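PDB 1VK9: conserved hypothetical protein TM1506 from Thermotoga maritima, which is of unknown function but binds zinc, has a cytidine deaminase-like fold and has been found ADP-ribosylated. Local coordinates for residues L30-S36 and G63-K69; K73-F78 and I140-L145; V91-L97 and K112-V116. One frame throughout, in Å; residues are numbered along the deposited sequence.

Contact 1 (L30-S36 and G63-K69); sequences LSLLAYS and GSLVIDK
The carboxylate of Asp68 carries the methyl CD1 of Leu32 over one of its faces, with Leu32 CD1 4.0 Å from Asp68 CG. Its OD1 is covalently linked to an unidentified ligand, in keeping with the ADP-ribosylation reported for this protein, and the same ligand is hydrogen-bonded to Ser31 O. The other flat side group, the ring of Tyr35, turns away from the partner strand: with CG anti to the backbone N (chi1 -173°), the ring leads outward, and it is Tyr35 CB that meets Leu65 CD1, at 4.2 Å. Between these ends strands 32-35 and 65-68 run antiparallel, their axes 167° apart in direction. Leu33 and Ile67 form a hydrogen-bonded pair, Leu33 N to Ile67 O at 3.0 Å with the return bond from Ile67 N to Leu33 O; Tyr35 and Leu65 form the next such pair. Beyond them Lys69 N gives a longer bond to Ser31 O, 3.2 Å. On the face with Asp68, Leu32 crosses Val66 obliquely, Leu32 CD1 lying 3.6 Å from Val66 CG1, and Ala34 CB meets the other branch, CG2. On the reverse face Leu33 CD2 and Ile67 CD1 touch more loosely at 4.2 Å. Helix 49-57 covers the Leu32 and Asp68 side through Val51, while helix 15-27 lies under the other, Phe25 against Ile67 and Ser20 and Ala21 against Tyr35. Strand 39-43 continues the sheet beyond 32-35, and where it ends Ser31 and Leu32 both face Ser43, a classic beta bulge; on the far flank, 65-68 pairs in parallel with strand 86-93, whose zinc ligand His88 lies beside Ile67.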
ATOM      1  N   LEU A  30      -3.426   2.368 -14.206  1.00 39.37           N
ATOM      2  CA  LEU A  30      -3.995   2.467 -12.851  1.00 36.68           C
ATOM      3  C   LEU A  30      -3.002   3.065 -11.876  1.00 36.14           C
ATOM      4  O   LEU A  30      -1.799   3.050 -12.125  1.00 38.26           O
ATOM      5  CB  LEU A  30      -4.418   1.092 -12.340  1.00 34.22           C
ATOM      6  CG  LEU A  30      -5.673   0.462 -12.950  1.00 35.81           C
ATOM      7  CD1 LEU A  30      -6.013  -0.827 -12.221  1.00 32.11           C
ATOM      8  CD2 LEU A  30      -6.879   1.406 -12.960  1.00 34.40           C
ATOM      9  N   SER A  31      -3.486   3.600 -10.765  1.00 35.17           N
ATOM     10  CA  SER A  31      -2.562   4.060  -9.732  1.00 36.30           C
ATOM     11  C   SER A  31      -2.600   3.191  -8.459  1.00 36.93           C
ATOM     12  O   SER A  31      -1.684   3.261  -7.618  1.00 37.88           O
ATOM     13  CB  SER A  31      -2.749   5.554  -9.438  1.00 36.86           C
ATOM     14  OG  SER A  31      -3.991   5.834  -8.826  1.00 40.80           O
ATOM     15  N   LEU A  32      -3.670   2.391  -8.346  1.00 35.34           N
ATOM     16  CA  LEU A  32      -3.905   1.430  -7.267  1.00 33.78           C
ATOM     17  C   LEU A  32      -4.803   0.294  -7.756  1.00 32.67           C
ATOM     18  O   LEU A  32      -5.753   0.511  -8.502  1.00 34.78           O
ATOM     19  CB  LEU A  32      -4.551   2.120  -6.068  1.00 33.41           C
ATOM     20  CG  LEU A  32      -4.836   1.359  -4.767  1.00 36.08           C
ATOM     21  CD1 LEU A  32      -3.600   0.666  -4.220  1.00 33.87           C
ATOM     22  CD2 LEU A  32      -5.402   2.307  -3.716  1.00 35.42           C
ATOM     23  N   LEU A  33      -4.496  -0.923  -7.339  1.00 31.38           N
ATOM     24  CA  LEU A  33      -5.299  -2.081  -7.697  1.00 29.33           C
ATOM     25  C   LEU A  33      -5.269  -3.087  -6.551  1.00 31.81           C
ATOM     26  O   LEU A  33      -4.188  -3.335  -5.976  1.00 32.76           O
ATOM     27  CB  LEU A  33      -4.757  -2.721  -8.973  1.00 26.78           C
ATOM     28  CG  LEU A  33      -5.272  -4.104  -9.361  1.00 18.05           C
ATOM     29  CD1 LEU A  33      -6.691  -4.034  -9.834  1.00 20.18           C
ATOM     30  CD2 LEU A  33      -4.409  -4.665 -10.448  1.00 23.21           C
ATOM     31  N   ALA A  34      -6.435  -3.639  -6.195  1.00 30.48           N
ATOM     32  CA  ALA A  34      -6.462  -4.835  -5.350  1.00 31.00           C
ATOM     33  C   ALA A  34      -7.017  -6.001  -6.164  1.00 32.21           C
ATOM     34  O   ALA A  34      -8.033  -5.858  -6.859  1.00 33.50           O
ATOM     35  CB  ALA A  34      -7.244  -4.606  -4.102  1.00 30.44           C
ATOM     36  N   TYR A  35      -6.326  -7.139  -6.098  1.00 32.51           N
ATOM     37  CA  TYR A  35      -6.589  -8.276  -6.985  1.00 33.18           C
ATOM     38  C   TYR A  35      -6.638  -9.632  -6.250  1.00 35.85           C
ATOM     39  O   TYR A  35      -5.769  -9.941  -5.420  1.00 36.96           O
ATOM     40  CB  TYR A  35      -5.544  -8.297  -8.091  1.00 29.95           C
ATOM     41  CG  TYR A  35      -5.763  -9.322  -9.185  1.00 30.58           C
ATOM     42  CD1 TYR A  35      -6.595  -9.049 -10.282  1.00 29.17           C
ATOM     43  CD2 TYR A  35      -5.115 -10.557  -9.149  1.00 28.11           C
ATOM     44  CE1 TYR A  35      -6.780  -9.985 -11.303  1.00 25.78           C
ATOM     45  CE2 TYR A  35      -5.297 -11.497 -10.163  1.00 30.21           C
ATOM     46  CZ  TYR A  35      -6.131 -11.204 -11.236  1.00 29.97           C
ATOM     47  OH  TYR A  35      -6.297 -12.141 -12.236  1.00 30.04           O
ATOM     48  N   SER A  36      -7.654 -10.440  -6.556  1.00 36.88           N
ATOM     49  CA  SER A  36      -7.820 -11.728  -5.877  1.00 39.57           C
ATOM     50  C   SER A  36      -7.896 -12.909  -6.843  1.00 40.25           C
ATOM     51  O   SER A  36      -8.071 -14.046  -6.442  1.00 42.49           O
ATOM     52  CB  SER A  36      -9.066 -11.697  -4.994  1.00 38.50           C
ATOM     53  OG  SER A  36     -10.216 -11.665  -5.817  1.00 42.89           O
ATOM     54  N   GLY A  63      -5.903 -12.967   1.014  1.00 32.39           N
ATOM     55  CA  GLY A  63      -6.211 -13.673  -0.216  1.00 32.56           C
ATOM     56  C   GLY A  63      -6.037 -12.767  -1.418  1.00 32.92           C
ATOM     57  O   GLY A  63      -6.219 -13.184  -2.555  1.00 33.53           O
ATOM     58  N   SER A  64      -5.683 -11.514  -1.171  1.00 32.62           N
ATOM     59  CA  SER A  64      -5.576 -10.567  -2.257  1.00 33.46           C
ATOM     60  C   SER A  64      -4.196  -9.977  -2.313  1.00 32.84           C
ATOM     61  O   SER A  64      -3.446 -10.047  -1.339  1.00 33.40           O
ATOM     62  CB  SER A  64      -6.610  -9.468  -2.088  1.00 33.75           C
ATOM     63  OG  SER A  64      -7.851  -9.924  -2.583  1.00 41.74           O
ATOM     64  N   LEU A  65      -3.848  -9.409  -3.461  1.00 31.03           N
ATOM     65  CA  LEU A  65      -2.632  -8.618  -3.559  1.00 29.51           C
ATOM     66  C   LEU A  65      -2.974  -7.189  -3.942  1.00 30.14           C
ATOM     67  O   LEU A  65      -4.004  -6.945  -4.590  1.00 30.19           O
ATOM     68  CB  LEU A  65      -1.634  -9.238  -4.540  1.00 27.47           C
ATOM     69  CG  LEU A  65      -2.057  -9.375  -5.983  1.00 24.52           C
ATOM     70  CD1 LEU A  65      -1.552  -8.199  -6.772  1.00 37.11           C
ATOM     71  CD2 LEU A  65      -1.464 -10.629  -6.512  1.00 31.34           C
ATOM     72  N   VAL A  66      -2.116  -6.256  -3.527  1.00 29.26           N
ATOM     73  CA  VAL A  66      -2.271  -4.847  -3.877  1.00 28.01           C
ATOM     74  C   VAL A  66      -1.100  -4.378  -4.719  1.00 30.14           C
ATOM     75  O   VAL A  66       0.043  -4.639  -4.379  1.00 32.67           O
ATOM     76  CB  VAL A  66      -2.347  -3.965  -2.615  1.00 28.55           C
ATOM     77  CG1 VAL A  66      -2.287  -2.474  -2.980  1.00 19.45           C
ATOM     78  CG2 VAL A  66      -3.589  -4.312  -1.795  1.00 19.17           C
ATOM     79  N   ILE A  67      -1.392  -3.689  -5.819  1.00 32.26           N
ATOM     80  CA  ILE A  67      -0.370  -2.970  -6.584  1.00 31.01           C
ATOM     81  C   ILE A  67      -0.542  -1.465  -6.419  1.00 32.26           C
ATOM     82  O   ILE A  67      -1.643  -0.939  -6.509  1.00 33.58           O
ATOM     83  CB  ILE A  67      -0.392  -3.360  -8.087  1.00 30.64           C
ATOM     84  CG1 ILE A  67      -0.209  -4.873  -8.250  1.00 25.15           C
ATOM     85  CG2 ILE A  67       0.702  -2.577  -8.861  1.00 23.25           C
ATOM     86  CD1 ILE A  67      -0.300  -5.336  -9.679  1.00 30.81           C
ATOM     87  N   ASP A  68       0.553  -0.772  -6.184  1.00 33.82           N
ATOM     88  CA  ASP A  68       0.507   0.656  -5.952  1.00 35.38           C
ATOM     89  C   ASP A  68       1.678   1.344  -6.667  1.00 36.53           C
ATOM     90  O   ASP A  68       2.791   0.828  -6.693  1.00 37.54           O
ATOM     91  CB  ASP A  68       0.535   0.921  -4.444  1.00 35.98           C
ATOM     92  CG  ASP A  68       0.067   2.312  -4.088  1.00 38.48           C
ATOM     93  OD1 ASP A  68      -0.160   3.125  -5.011  1.00 42.28           O
ATOM     94  OD2 ASP A  68      -0.097   2.690  -2.917  1.00 29.70           O
ATOM     95  N   LYS A  69       1.404   2.503  -7.260  1.00 38.05           N
ATOM     96  CA  LYS A  69       2.371   3.265  -8.061  1.00 37.02           C
ATOM     97  C   LYS A  69       3.487   3.838  -7.150  1.00 37.83           C
ATOM     98  O   LYS A  69       4.675   3.824  -7.493  1.00 39.86           O
ATOM     99  CB  LYS A  69       1.622   4.414  -8.744  1.00 35.08           C
ATOM    100  CG  LYS A  69       1.882   4.654 -10.209  1.00 39.36           C
ATOM    101  CD  LYS A  69       1.052   5.880 -10.632  1.00 46.95           C
ATOM    102  CE  LYS A  69       0.939   6.032 -12.127  1.00 47.78           C
ATOM    103  NZ  LYS A  69       2.008   6.958 -12.570  1.00 52.96           N
TER

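Contact 2 (K73-F78 and I140-L145); sequences KAAASF and IIRIVL
Phe78 reaches across to helix 140-145 with its ring laid under Ile141, whose CG1 sits over one face, 3.8 Å from the ring centroid and 14° off the normal, a CH-pi contact. The Ile141 branches divide the work: CG2 touches Phe78 CE1 at 3.7 Å, toward the rim, while CD1 runs back to Ser77 O. Val144 comes to the ring from its edge, CB lying in the ring plane and CG1 3.7 Å from Phe78 CE2; Leu145 CD2 closes the same rim at CZ. Phe78 CG stands anti to the carbonyl carbon (chi1 -80°), which swings the ring from its own helix toward the partner. Replacing the phenylalanine by an alanine would probably strip Ile141 CG1 of its aromatic surface and open a gap between helix 73-78 and the side chains of Val144 and Leu145. The residue before it, Ser77, points at Ile140. Its OG touches the CG2 methyl at 3.4 Å, yet the hydroxyl is satisfied within its own helix, donating to Lys73 O, which also accepts from Ser77 N on the opposite face of its plane. Lys73 crosses Ile140 at about a right angle, CE against Ile140 CD1 at 3.8 Å, and its ammonium goes on to the carbonyls of Met134 and Leu132. Ala74 CB lies near Val144 CG2, its small side chain adding a looser contact. No hydrogen bond joins the two helices, whose axes cross at -115° with a closest approach of 9.4 Å. Helix 49-57 supplies another wall, Phe55 meeting the Phe78 ring edge-to-face and also touching Ile141. Val131 of helix 126-132 packs on Ile140 and Val144, and helix 94-102 touches Lys73 and Ser77 through Leu99.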
ATOM      1  N   LYS A  73       5.324   5.966   3.542  1.00 32.59           N
ATOM      2  CA  LYS A  73       4.933   5.533   4.886  1.00 31.86           C
ATOM      3  C   LYS A  73       3.417   5.619   5.135  1.00 32.30           C
ATOM      4  O   LYS A  73       2.813   4.719   5.751  1.00 30.02           O
ATOM      5  CB  LYS A  73       5.663   6.355   5.927  1.00 29.70           C
ATOM      6  CG  LYS A  73       6.071   5.590   7.117  1.00 26.75           C
ATOM      7  CD  LYS A  73       6.733   6.518   8.102  1.00 28.58           C
ATOM      8  CE  LYS A  73       6.770   5.869   9.431  1.00 20.16           C
ATOM      9  NZ  LYS A  73       7.990   6.218  10.123  1.00 33.69           N
ATOM     10  N   ALA A  74       2.808   6.705   4.661  1.00 32.59           N
ATOM     11  CA  ALA A  74       1.378   6.872   4.834  1.00 33.65           C
ATOM     12  C   ALA A  74       0.613   5.687   4.223  1.00 36.74           C
ATOM     13  O   ALA A  74      -0.114   5.024   4.957  1.00 41.25           O
ATOM     14  CB  ALA A  74       0.928   8.165   4.284  1.00 32.54           C
ATOM     15  N   ALA A  75       0.821   5.379   2.930  1.00 34.70           N
ATOM     16  CA  ALA A  75       0.164   4.240   2.260  1.00 30.62           C
ATOM     17  C   ALA A  75       0.553   2.903   2.869  1.00 31.44           C
ATOM     18  O   ALA A  75      -0.289   2.007   3.015  1.00 32.46           O
ATOM     19  CB  ALA A  75       0.463   4.232   0.781  1.00 28.05           C
ATOM     20  N   ALA A  76       1.829   2.751   3.221  1.00 31.17           N
ATOM     21  CA  ALA A  76       2.281   1.518   3.867  1.00 30.02           C
ATOM     22  C   ALA A  76       1.433   1.222   5.116  1.00 31.39           C
ATOM     23  O   ALA A  76       1.003   0.090   5.316  1.00 33.30           O
ATOM     24  CB  ALA A  76       3.744   1.600   4.216  1.00 27.92           C
ATOM     25  N   SER A  77       1.160   2.248   5.920  1.00 30.78           N
ATOM     26  CA  SER A  77       0.372   2.090   7.131  1.00 30.50           C
ATOM     27  C   SER A  77      -1.029   1.582   6.823  1.00 31.57           C
ATOM     28  O   SER A  77      -1.509   0.620   7.443  1.00 32.42           O
ATOM     29  CB  SER A  77       0.302   3.399   7.912  1.00 30.37           C
ATOM     30  OG  SER A  77       1.580   3.759   8.400  1.00 30.78           O
ATOM     31  N   PHE A  78      -1.696   2.223   5.870  1.00 31.97           N
ATOM     32  CA  PHE A  78      -3.031   1.781   5.483  1.00 30.90           C
ATOM     33  C   PHE A  78      -2.984   0.331   4.989  1.00 30.69           C
ATOM     34  O   PHE A  78      -3.730  -0.533   5.476  1.00 30.47           O
ATOM     35  CB  PHE A  78      -3.608   2.699   4.420  1.00 29.68           C
ATOM     36  CG  PHE A  78      -4.168   3.973   4.967  1.00 29.64           C
ATOM     37  CD1 PHE A  78      -5.439   4.009   5.518  1.00 30.20           C
ATOM     38  CD2 PHE A  78      -3.435   5.135   4.930  1.00 24.68           C
ATOM     39  CE1 PHE A  78      -5.952   5.179   6.029  1.00 26.39           C
ATOM     40  CE2 PHE A  78      -3.953   6.310   5.432  1.00 26.63           C
ATOM     41  CZ  PHE A  78      -5.206   6.329   5.987  1.00 26.91           C
ATOM     42  N   ILE A 140      -0.749   6.647  12.494  1.00 29.09           N
ATOM     43  CA  ILE A 140      -0.607   7.260  11.178  1.00 26.65           C
ATOM     44  C   ILE A 140      -1.910   7.328  10.365  1.00 27.76           C
ATOM     45  O   ILE A 140      -2.288   8.399   9.897  1.00 29.19           O
ATOM     46  CB  ILE A 140       0.539   6.563  10.408  1.00 27.85           C
ATOM     47  CG1 ILE A 140       1.891   6.881  11.092  1.00 27.45           C
ATOM     48  CG2 ILE A 140       0.550   6.971   8.948  1.00 18.64           C
ATOM     49  CD1 ILE A 140       3.089   6.232  10.492  1.00 18.17           C
ATOM     50  N   ILE A 141      -2.578   6.190  10.193  1.00 27.65           N
ATOM     51  CA  ILE A 141      -3.927   6.099   9.636  1.00 26.85           C
ATOM     52  C   ILE A 141      -4.880   7.151  10.288  1.00 30.61           C
ATOM     53  O   ILE A 141      -5.555   7.919   9.607  1.00 33.21           O
ATOM     54  CB  ILE A 141      -4.472   4.636   9.852  1.00 24.74           C
ATOM     55  CG1 ILE A 141      -3.811   3.647   8.894  1.00 26.55           C
ATOM     56  CG2 ILE A 141      -5.977   4.547   9.653  1.00 22.00           C
ATOM     57  CD1 ILE A 141      -3.759   2.204   9.383  1.00 15.93           C
ATOM     58  N   ARG A 142      -4.938   7.180  11.610  1.00 31.11           N
ATOM     59  CA  ARG A 142      -5.776   8.144  12.294  1.00 32.17           C
ATOM     60  C   ARG A 142      -5.427   9.597  11.847  1.00 31.65           C
ATOM     61  O   ARG A 142      -6.307  10.329  11.411  1.00 34.02           O
ATOM     62  CB  ARG A 142      -5.742   7.902  13.826  1.00 30.84           C
ATOM     63  CG  ARG A 142      -6.045   9.149  14.738  1.00 51.84           C
ATOM     64  CD  ARG A 142      -6.416   8.834  16.228  1.00 65.31           C
ATOM     65  NE  ARG A 142      -7.027   7.506  16.347  1.00 75.42           N
ATOM     66  CZ  ARG A 142      -6.371   6.378  16.624  1.00 79.66           C
ATOM     67  NH1 ARG A 142      -5.060   6.396  16.852  1.00 83.43           N
ATOM     68  NH2 ARG A 142      -7.032   5.225  16.687  1.00 77.58           N
ATOM     69  N   ILE A 143      -4.165  10.009  11.910  1.00 31.25           N
ATOM     70  CA  ILE A 143      -3.834  11.383  11.546  1.00 30.55           C
ATOM     71  C   ILE A 143      -4.094  11.665  10.067  1.00 31.95           C
ATOM     72  O   ILE A 143      -4.566  12.755   9.730  1.00 33.79           O
ATOM     73  CB  ILE A 143      -2.388  11.808  11.971  1.00 30.89           C
ATOM     74  CG1 ILE A 143      -2.328  13.327  12.191  1.00 31.75           C
ATOM     75  CG2 ILE A 143      -1.363  11.411  10.923  1.00 24.43           C
ATOM     76  CD1 ILE A 143      -1.014  13.867  12.804  1.00 35.06           C
ATOM     77  N   VAL A 144      -3.816  10.709   9.183  1.00 30.79           N
ATOM     78  CA  VAL A 144      -4.072  10.958   7.763  1.00 31.18           C
ATOM     79  C   VAL A 144      -5.568  11.153   7.509  1.00 33.35           C
ATOM     80  O   VAL A 144      -5.965  12.057   6.765  1.00 33.93           O
ATOM     81  CB  VAL A 144      -3.499   9.876   6.839  1.00 30.41           C
ATOM     82  CG1 VAL A 144      -4.021  10.046   5.411  1.00 22.88           C
ATOM     83  CG2 VAL A 144      -1.987   9.942   6.852  1.00 30.74           C
ATOM     84  N   LEU A 145      -6.396  10.334   8.149  1.00 33.10           N
ATOM     85  CA  LEU A 145      -7.839  10.457   7.977  1.00 33.52           C
ATOM     86  C   LEU A 145      -8.366  11.812   8.424  1.00 34.87           C
ATOM     87  O   LEU A 145      -9.345  12.322   7.869  1.00 36.24           O
ATOM     88  CB  LEU A 145      -8.572   9.327   8.689  1.00 31.65           C
ATOM     89  CG  LEU A 145      -8.389   7.960   8.036  1.00 28.80           C
ATOM     90  CD1 LEU A 145      -9.043   6.883   8.871  1.00 19.34           C
ATOM     91  CD2 LEU A 145      -8.934   7.956   6.620  1.00 24.58           C
TER

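Contact 3 (V91-L97 and K112-V116)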
ATOM      1  N   VAL A  91       7.195   2.177  -7.185  1.00 30.53           N
ATOM      2  CA  VAL A  91       8.213   2.906  -6.444  1.00 29.22           C
ATOM      3  C   VAL A  91       7.838   2.855  -4.964  1.00 29.50           C
ATOM      4  O   VAL A  91       6.682   3.115  -4.615  1.00 31.13           O
ATOM      5  CB  VAL A  91       8.270   4.413  -6.829  1.00 27.98           C
ATOM      6  CG1 VAL A  91       9.392   5.107  -6.084  1.00 25.66           C
ATOM      7  CG2 VAL A  91       8.461   4.599  -8.269  1.00 26.89           C
ATOM      8  N   ILE A  92       8.814   2.545  -4.112  1.00 28.35           N
ATOM      9  CA  ILE A  92       8.645   2.570  -2.662  1.00 28.33           C
ATOM     10  C   ILE A  92       9.663   3.504  -2.013  1.00 29.09           C
ATOM     11  O   ILE A  92      10.820   3.561  -2.435  1.00 31.40           O
ATOM     12  CB  ILE A  92       8.797   1.146  -2.102  1.00 28.70           C
ATOM     13  CG1 ILE A  92       8.330   1.067  -0.660  1.00 28.39           C
ATOM     14  CG2 ILE A  92      10.245   0.645  -2.202  1.00 28.98           C
ATOM     15  CD1 ILE A  92       8.018  -0.359  -0.216  1.00 32.96           C
ATOM     16  N   SER A  93       9.252   4.236  -0.985  1.00 28.86           N
ATOM     17  CA  SER A  93      10.196   5.083  -0.268  1.00 27.11           C
ATOM     18  C   SER A  93      10.845   4.279   0.836  1.00 27.99           C
ATOM     19  O   SER A  93      10.271   3.304   1.320  1.00 29.80           O
ATOM     20  CB  SER A  93       9.508   6.309   0.307  1.00 26.10           C
ATOM     21  OG  SER A  93       8.830   5.981   1.500  1.00 30.56           O
ATOM     22  N   LYS A  94      12.044   4.695   1.233  1.00 28.41           N
ATOM     23  CA  LYS A  94      12.810   4.032   2.276  1.00 29.49           C
ATOM     24  C   LYS A  94      12.045   3.882   3.601  1.00 30.44           C
ATOM     25  O   LYS A  94      12.124   2.823   4.200  1.00 32.15           O
ATOM     26  CB  LYS A  94      14.145   4.749   2.494  1.00 30.68           C
ATOM     27  CG  LYS A  94      15.206   3.929   3.200  1.00 35.26           C
ATOM     28  CD  LYS A  94      16.543   4.651   3.147  1.00 54.87           C
ATOM     29  CE  LYS A  94      17.018   5.068   4.535  1.00 67.12           C
ATOM     30  NZ  LYS A  94      17.910   6.245   4.438  1.00 68.21           N
ATOM     31  N   PRO A  95      11.344   4.917   4.083  1.00 29.61           N
ATOM     32  CA  PRO A  95      10.526   4.775   5.281  1.00 29.03           C
ATOM     33  C   PRO A  95       9.514   3.656   5.141  1.00 31.05           C
ATOM     34  O   PRO A  95       9.388   2.858   6.068  1.00 32.89           O
ATOM     35  CB  PRO A  95       9.833   6.129   5.385  1.00 29.74           C
ATOM     36  CG  PRO A  95      10.804   7.093   4.777  1.00 28.85           C
ATOM     37  CD  PRO A  95      11.327   6.317   3.603  1.00 31.82           C
ATOM     38  N   ALA A  96       8.838   3.574   3.998  1.00 32.10           N
ATOM     39  CA  ALA A  96       7.850   2.529   3.777  1.00 31.70           C
ATOM     40  C   ALA A  96       8.510   1.156   3.807  1.00 31.46           C
ATOM     41  O   ALA A  96       8.061   0.268   4.533  1.00 36.10           O
ATOM     42  CB  ALA A  96       7.071   2.758   2.479  1.00 30.27           C
ATOM     43  N   LEU A  97       9.600   0.993   3.081  1.00 28.47           N
ATOM     44  CA  LEU A  97      10.284  -0.292   3.041  1.00 28.83           C
ATOM     45  C   LEU A  97      10.677  -0.738   4.452  1.00 28.87           C
ATOM     46  O   LEU A  97      10.504  -1.903   4.820  1.00 29.18           O
ATOM     47  CB  LEU A  97      11.508  -0.208   2.108  1.00 28.48           C
ATOM     48  CG  LEU A  97      12.464  -1.389   1.886  1.00 31.96           C
ATOM     49  CD1 LEU A  97      13.193  -1.185   0.575  1.00 37.33           C
ATOM     50  CD2 LEU A  97      13.502  -1.513   3.009  1.00 26.99           C
ATOM     51  N   LYS A 112      13.462   2.015  -5.497  1.00 27.97           N
ATOM     52  CA  LYS A 112      13.439   2.460  -4.092  1.00 28.18           C
ATOM     53  C   LYS A 112      13.894   3.909  -4.110  1.00 27.25           C
ATOM     54  O   LYS A 112      14.733   4.256  -4.912  1.00 29.07           O
ATOM     55  CB  LYS A 112      14.382   1.568  -3.297  1.00 28.81           C
ATOM     56  CG  LYS A 112      14.691   1.879  -1.860  1.00 34.95           C
ATOM     57  CD  LYS A 112      15.980   1.086  -1.530  1.00 51.16           C
ATOM     58  CE  LYS A 112      16.608   1.468  -0.193  1.00 62.55           C
ATOM     59  NZ  LYS A 112      17.254   0.273   0.451  1.00 67.94           N
ATOM     60  N   ILE A 113      13.303   4.777  -3.294  1.00 26.94           N
ATOM     61  CA  ILE A 113      13.750   6.181  -3.209  1.00 26.10           C
ATOM     62  C   ILE A 113      13.819   6.640  -1.740  1.00 27.69           C
ATOM     63  O   ILE A 113      13.126   6.079  -0.915  1.00 30.18           O
ATOM     64  CB  ILE A 113      12.845   7.096  -4.059  1.00 25.44           C
ATOM     65  CG1 ILE A 113      11.385   7.047  -3.578  1.00 24.27           C
ATOM     66  CG2 ILE A 113      12.957   6.732  -5.522  1.00 18.37           C
ATOM     67  CD1 ILE A 113      10.535   8.194  -4.118  1.00 25.24           C
ATOM     68  N   PRO A 114      14.645   7.627  -1.388  1.00 29.24           N
ATOM     69  CA  PRO A 114      14.741   8.097   0.018  1.00 30.22           C
ATOM     70  C   PRO A 114      13.420   8.490   0.700  1.00 30.11           C
ATOM     71  O   PRO A 114      13.226   8.135   1.872  1.00 31.16           O
ATOM     72  CB  PRO A 114      15.659   9.316  -0.083  1.00 27.45           C
ATOM     73  CG  PRO A 114      16.511   8.967  -1.219  1.00 29.94           C
ATOM     74  CD  PRO A 114      15.574   8.358  -2.260  1.00 28.17           C
ATOM     75  N   PHE A 115      12.561   9.217  -0.022  1.00 29.91           N
ATOM     76  CA  PHE A 115      11.225   9.630   0.435  1.00 29.10           C
ATOM     77  C   PHE A 115      10.354  10.105  -0.749  1.00 29.61           C
ATOM     78  O   PHE A 115      10.870  10.615  -1.742  1.00 30.27           O
ATOM     79  CB  PHE A 115      11.308  10.724   1.522  1.00 27.65           C
ATOM     80  CG  PHE A 115      12.158  11.919   1.141  1.00 24.27           C
ATOM     81  CD1 PHE A 115      11.672  12.906   0.262  1.00 18.66           C
ATOM     82  CD2 PHE A 115      13.432  12.066   1.667  1.00 18.79           C
ATOM     83  CE1 PHE A 115      12.462  14.003  -0.084  1.00 23.95           C
ATOM     84  CE2 PHE A 115      14.240  13.162   1.314  1.00 21.89           C
ATOM     85  CZ  PHE A 115      13.756  14.137   0.435  1.00 20.64           C
ATOM     86  N   VAL A 116       9.042   9.935  -0.619  1.00 30.24           N
ATOM     87  CA  VAL A 116       8.078  10.331  -1.632  1.00 31.88           C
ATOM     88  C   VAL A 116       8.148  11.832  -1.823  1.00 34.33           C
ATOM     89  O   VAL A 116       8.364  12.567  -0.869  1.00 35.65           O
ATOM     90  CB  VAL A 116       6.652   9.954  -1.211  1.00 32.34           C
ATOM     91  CG1 VAL A 116       5.621  10.472  -2.225  1.00 33.90           C
ATOM     92  CG2 VAL A 116       6.525   8.431  -0.995  1.00 29.65           C
TER
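Ile92 O accepts from Ile113 N at 2.9 Å, and Lys94 N answers with a bond to Ile113 O, 2.8 Å long. These two bonds set strand 92-93 parallel to 112-113. Weaker CA-H...O contacts accompany them, Lys112 CA to Ile92 O and Ser93 CA to Ile113 O. Ser93 is the N-cap of the helix that starts at Lys94: its OG accepts a weak capping bond from Ala96 N, 3.5 Å, and it is also hydrogen-bonded to Glu128 OE2. The same carboxylate oxygen takes Val116 N, so Glu128 joins both segments. With OG between the backbone N and the carbonyl carbon (chi1 80°), Ser93 turns its oxygen to the helix start, while its CB rests on Phe115 CA at 3.7 Å. Pro114 O lies close to Pro95 CD, a contact without an N-H. The side chains of Val91 and Ile113 cross at about a right angle, CG1 of Val91 3.7 Å from CG1 of Ile113, whereas on the Ile92 and Lys112 face Leu97 CD1 touches the Lys112 chain at 4.2 Å. The strand, capped helix and parallel strand make a beta-alpha-beta crossover, as expected of the cytidine deaminase-like fold; the zinc ligands His88 and Asp110 lie on the first strand and just before the last.

Following the chain from the N terminus, strand 32-35 leads through strand 39-43 and helix 49-57 before contact 1 closes this first loop at 65-68. Contact 2 opens just afterwards in helix 73-82 and closes only with the last helix, 137-145. Contact 3, opening at 91-97 and closing its short loop at 112-116, is nested within that long loop, while contact 1 precedes both in series; none cross. Contacts 1 and 3 share the sheet, Lys69 O and Val91 N forming a probable hydrogen bond between them. Contact 2 gathers helices and meets both others, through Ala75 CB near Asp68 OD2 and Ala76 CB against Ala96 CB. Inner strands, the 111-113 end and the terminal helix are thereby tied together.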